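Local structure of tRNA (guanine-N(1)-)-methyltransferase (Corynebacterium diphtheriae, 7KFF) at residues R154-E159 against R187-G192. The protein catalyses N1-methylation of guanosine 37 in tRNA as a TrmD-type methyltransferase of the SPOUT clan, probably drawing the methyl group from S-adenosyl-L-methionine. Residues are numbered along the deposited sequence; the frame is centred on the assembly and turned at random.
With SAH (S-adenosyl-L-homocysteine), chain C.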
loop_
_atom_site.group_PDB
_atom_site.type_symbol
_atom_site.label_atom_id
_atom_site.label_comp_id
_atom_site.label_asym_id
_atom_site.label_seq_id
_atom_site.Cartn_x
_atom_site.Cartn_y
_atom_site.Cartn_z
ATOM N N ARG A 154 7.201 13.384 0.225
ATOM C CA ARG A 154 8.212 14.439 0.269
ATOM C C ARG A 154 8.027 15.304 1.502
ATOM O O ARG A 154 8.988 15.603 2.207
ATOM C CB ARG A 154 8.167 15.305 -0.995
ATOM C CG ARG A 154 8.641 14.592 -2.243
ATOM C CD ARG A 154 8.928 15.544 -3.375
ATOM N NE ARG A 154 7.734 16.179 -3.928
ATOM C CZ ARG A 154 6.936 15.611 -4.835
ATOM N NH1 ARG A 154 7.199 14.392 -5.280
ATOM N NH2 ARG A 154 5.866 16.259 -5.267
ATOM N N ALA A 155 6.799 15.764 1.747
ATOM C CA ALA A 155 6.548 16.579 2.934
ATOM C C ALA A 155 7.004 15.861 4.204
ATOM O O ALA A 155 7.707 16.431 5.048
ATOM C CB ALA A 155 5.060 16.921 3.040
ATOM N N TRP A 156 6.593 14.605 4.357
ATOM C CA TRP A 156 6.823 13.902 5.612
ATOM C C TRP A 156 8.284 13.502 5.791
ATOM O O TRP A 156 8.704 13.271 6.925
ATOM C CB TRP A 156 5.886 12.708 5.733
ATOM C CG TRP A 156 4.435 13.139 5.726
ATOM C CD1 TRP A 156 3.953 14.400 5.966
ATOM C CD2 TRP A 156 3.294 12.328 5.417
ATOM N NE1 TRP A 156 2.576 14.414 5.845
ATOM C CE2 TRP A 156 2.155 13.155 5.498
ATOM C CE3 TRP A 156 3.125 10.975 5.103
ATOM C CZ2 TRP A 156 0.875 12.682 5.248
ATOM C CZ3 TRP A 156 1.844 10.503 4.863
ATOM C CH2 TRP A 156 0.736 11.363 4.924
ATOM N N SER A 157 9.067 13.438 4.708
ATOM C CA SER A 157 10.497 13.180 4.849
ATOM C C SER A 157 11.194 14.266 5.659
ATOM O O SER A 157 12.316 14.041 6.136
ATOM C CB SER A 157 11.170 13.021 3.471
ATOM O OG SER A 157 11.271 14.232 2.761
ATOM N N ASN A 158 10.545 15.419 5.850
ATOM C CA ASN A 158 11.097 16.510 6.644
ATOM C C ASN A 158 10.735 16.442 8.124
ATOM O O ASN A 158 11.206 17.281 8.910
ATOM C CB ASN A 158 10.617 17.840 6.070
ATOM C CG ASN A 158 11.197 18.108 4.706
ATOM O OD1 ASN A 158 12.369 18.436 4.583
ATOM N ND2 ASN A 158 10.380 17.958 3.669
ATOM N N GLU A 159 9.904 15.494 8.521
ATOM C CA GLU A 159 9.459 15.438 9.906
ATOM C C GLU A 159 10.551 14.893 10.821
ATOM O O GLU A 159 11.301 13.976 10.462
ATOM C CB GLU A 159 8.234 14.537 10.008
ATOM C CG GLU A 159 6.999 15.067 9.285
ATOM C CD GLU A 159 6.312 16.251 9.964
ATOM O OE1 GLU A 159 6.631 16.590 11.132
ATOM O OE2 GLU A 159 5.413 16.851 9.325
ATOM N N ARG A 187 -3.264 13.512 10.554
ATOM C CA ARG A 187 -3.642 13.193 9.186
ATOM C C ARG A 187 -4.169 11.766 9.131
ATOM O O ARG A 187 -3.463 10.817 9.481
ATOM C CB ARG A 187 -2.443 13.363 8.249
ATOM C CG ARG A 187 -2.626 12.733 6.897
ATOM C CD ARG A 187 -3.665 13.442 5.957
ATOM N NE ARG A 187 -3.719 12.662 4.726
ATOM C CZ ARG A 187 -2.876 12.794 3.709
ATOM N NH1 ARG A 187 -2.908 11.959 2.691
ATOM N NH2 ARG A 187 -2.010 13.786 3.713
ATOM N N GLU A 188 -5.390 11.608 8.662
ATOM C CA GLU A 188 -5.940 10.314 8.273
ATOM C C GLU A 188 -5.536 10.044 6.832
ATOM O O GLU A 188 -5.630 10.935 5.986
ATOM C CB GLU A 188 -7.465 10.337 8.391
ATOM C CG GLU A 188 -7.958 10.341 9.855
ATOM C CD GLU A 188 -9.441 10.616 9.997
ATOM O OE1 GLU A 188 -9.902 11.695 9.567
ATOM O OE2 GLU A 188 -10.157 9.764 10.554
ATOM N N VAL A 189 -5.026 8.840 6.565
ATOM C CA VAL A 189 -4.381 8.575 5.283
ATOM C C VAL A 189 -4.736 7.180 4.783
ATOM O O VAL A 189 -4.569 6.188 5.505
ATOM C CB VAL A 189 -2.850 8.769 5.372
ATOM C CG1 VAL A 189 -2.236 8.020 6.542
ATOM C CG2 VAL A 189 -2.167 8.384 4.070
ATOM N N SER A 190 -5.209 7.109 3.547
ATOM C CA SER A 190 -5.446 5.844 2.878
ATOM C C SER A 190 -4.300 5.544 1.921
ATOM O O SER A 190 -3.859 6.424 1.176
ATOM C CB SER A 190 -6.727 5.904 2.054
ATOM O OG SER A 190 -6.834 4.675 1.353
ATOM N N ILE A 191 -3.843 4.289 1.894
ATOM C CA ILE A 191 -2.817 3.926 0.911
ATOM C C ILE A 191 -3.395 3.523 -0.446
ATOM O O ILE A 191 -2.629 3.343 -1.407
ATOM C CB ILE A 191 -1.776 2.909 1.440
ATOM C CG1 ILE A 191 -2.431 1.554 1.758
ATOM C CG2 ILE A 191 -1.034 3.500 2.623
ATOM C CD1 ILE A 191 -1.434 0.419 1.842
ATOM N N GLY A 192 -4.713 3.409 -0.564
ATOM C CA GLY A 192 -5.330 3.086 -1.838
ATOM C C GLY A 192 -6.763 2.663 -1.649
ATOM O O GLY A 192 -7.231 2.455 -0.522
HETATM N N SAH C . -15.089 -1.006 8.035
HETATM C CA SAH C . -13.891 -0.289 7.650
HETATM C CB SAH C . -12.758 -1.290 7.671
HETATM C CG SAH C . -11.633 -0.979 8.642
HETATM S SD SAH C . -10.296 -2.010 8.070
HETATM C C SAH C . -13.952 0.331 6.264
HETATM O O SAH C . -14.093 -0.368 5.263
HETATM O OXT SAH C . -13.832 1.547 6.122
HETATM C "C5'" SAH C . -9.335 -2.010 9.578
HETATM C "C4'" SAH C . -8.162 -1.051 9.572
HETATM O "O4'" SAH C . -7.232 -1.382 8.542
HETATM C "C3'" SAH C . -8.470 0.440 9.362
HETATM O "O3'" SAH C . -8.987 1.021 10.504
HETATM C "C2'" SAH C . -7.092 0.954 8.943
HETATM O "O2'" SAH C . -6.240 1.096 10.054
HETATM C "C1'" SAH C . -6.591 -0.198 8.099
HETATM N N9 SAH C . -6.899 -0.029 6.667
HETATM C C8 SAH C . -7.782 -0.765 5.907
HETATM N N7 SAH C . -7.716 -0.352 4.629
HETATM C C5 SAH C . -6.811 0.663 4.567
HETATM C C6 SAH C . -6.350 1.459 3.528
HETATM N N6 SAH C . -6.787 1.363 2.256
HETATM N N1 SAH C . -5.398 2.412 3.811
HETATM C C2 SAH C . -4.909 2.552 5.088
HETATM N N3 SAH C . -5.344 1.770 6.115
HETATM C C4 SAH C . -6.281 0.852 5.841
#
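Trp156, on helix 150-156, reaches across to Arg187 and Val189 on strand 185-190 of the parallel sheet in this SPOUT methyltransferase, whose cofactor site lies in the trefoil knot of the fold. Its six-membered ring does the touching. Trp156 CZ2 lies 3.4 Å from Arg187 NH2, while Trp156 CH2 sits over one face of the guanidinium, offset toward its rim. Ring and guanidinium planes are 59° apart, so the two groups cross rather than stack. Arg187 CG is anti to the backbone N (chi1 165°), and a bend at chi2 lays the chain forward alongside its own strand. There Arg187 NE gives a 2.9 Å hydrogen bond to Glu188 O, which lies in the guanidinium plane, although the donor stands above the plane of the carbonyl. Arg187 NH1 forms a salt bridge with Asp152 OD2 and a hydrogen bond to Ala146 O, which probably helps hold the guanidinium's rotation. Val189 CG2 meets the same indole at its edge, 4.2 Å from Trp156 CH2. Leu137, Leu139 and Val210 also touch the indole. From Val189 to Gly192 the chain lines the cofactor pocket. Ser190 OG accepts from Gly192 N in an ST turn, and Ile191 N donates to N1 of the S-adenosyl-L-homocysteine adenine at 3.1 Å, with a nearly straight N-H...N angle of 166°.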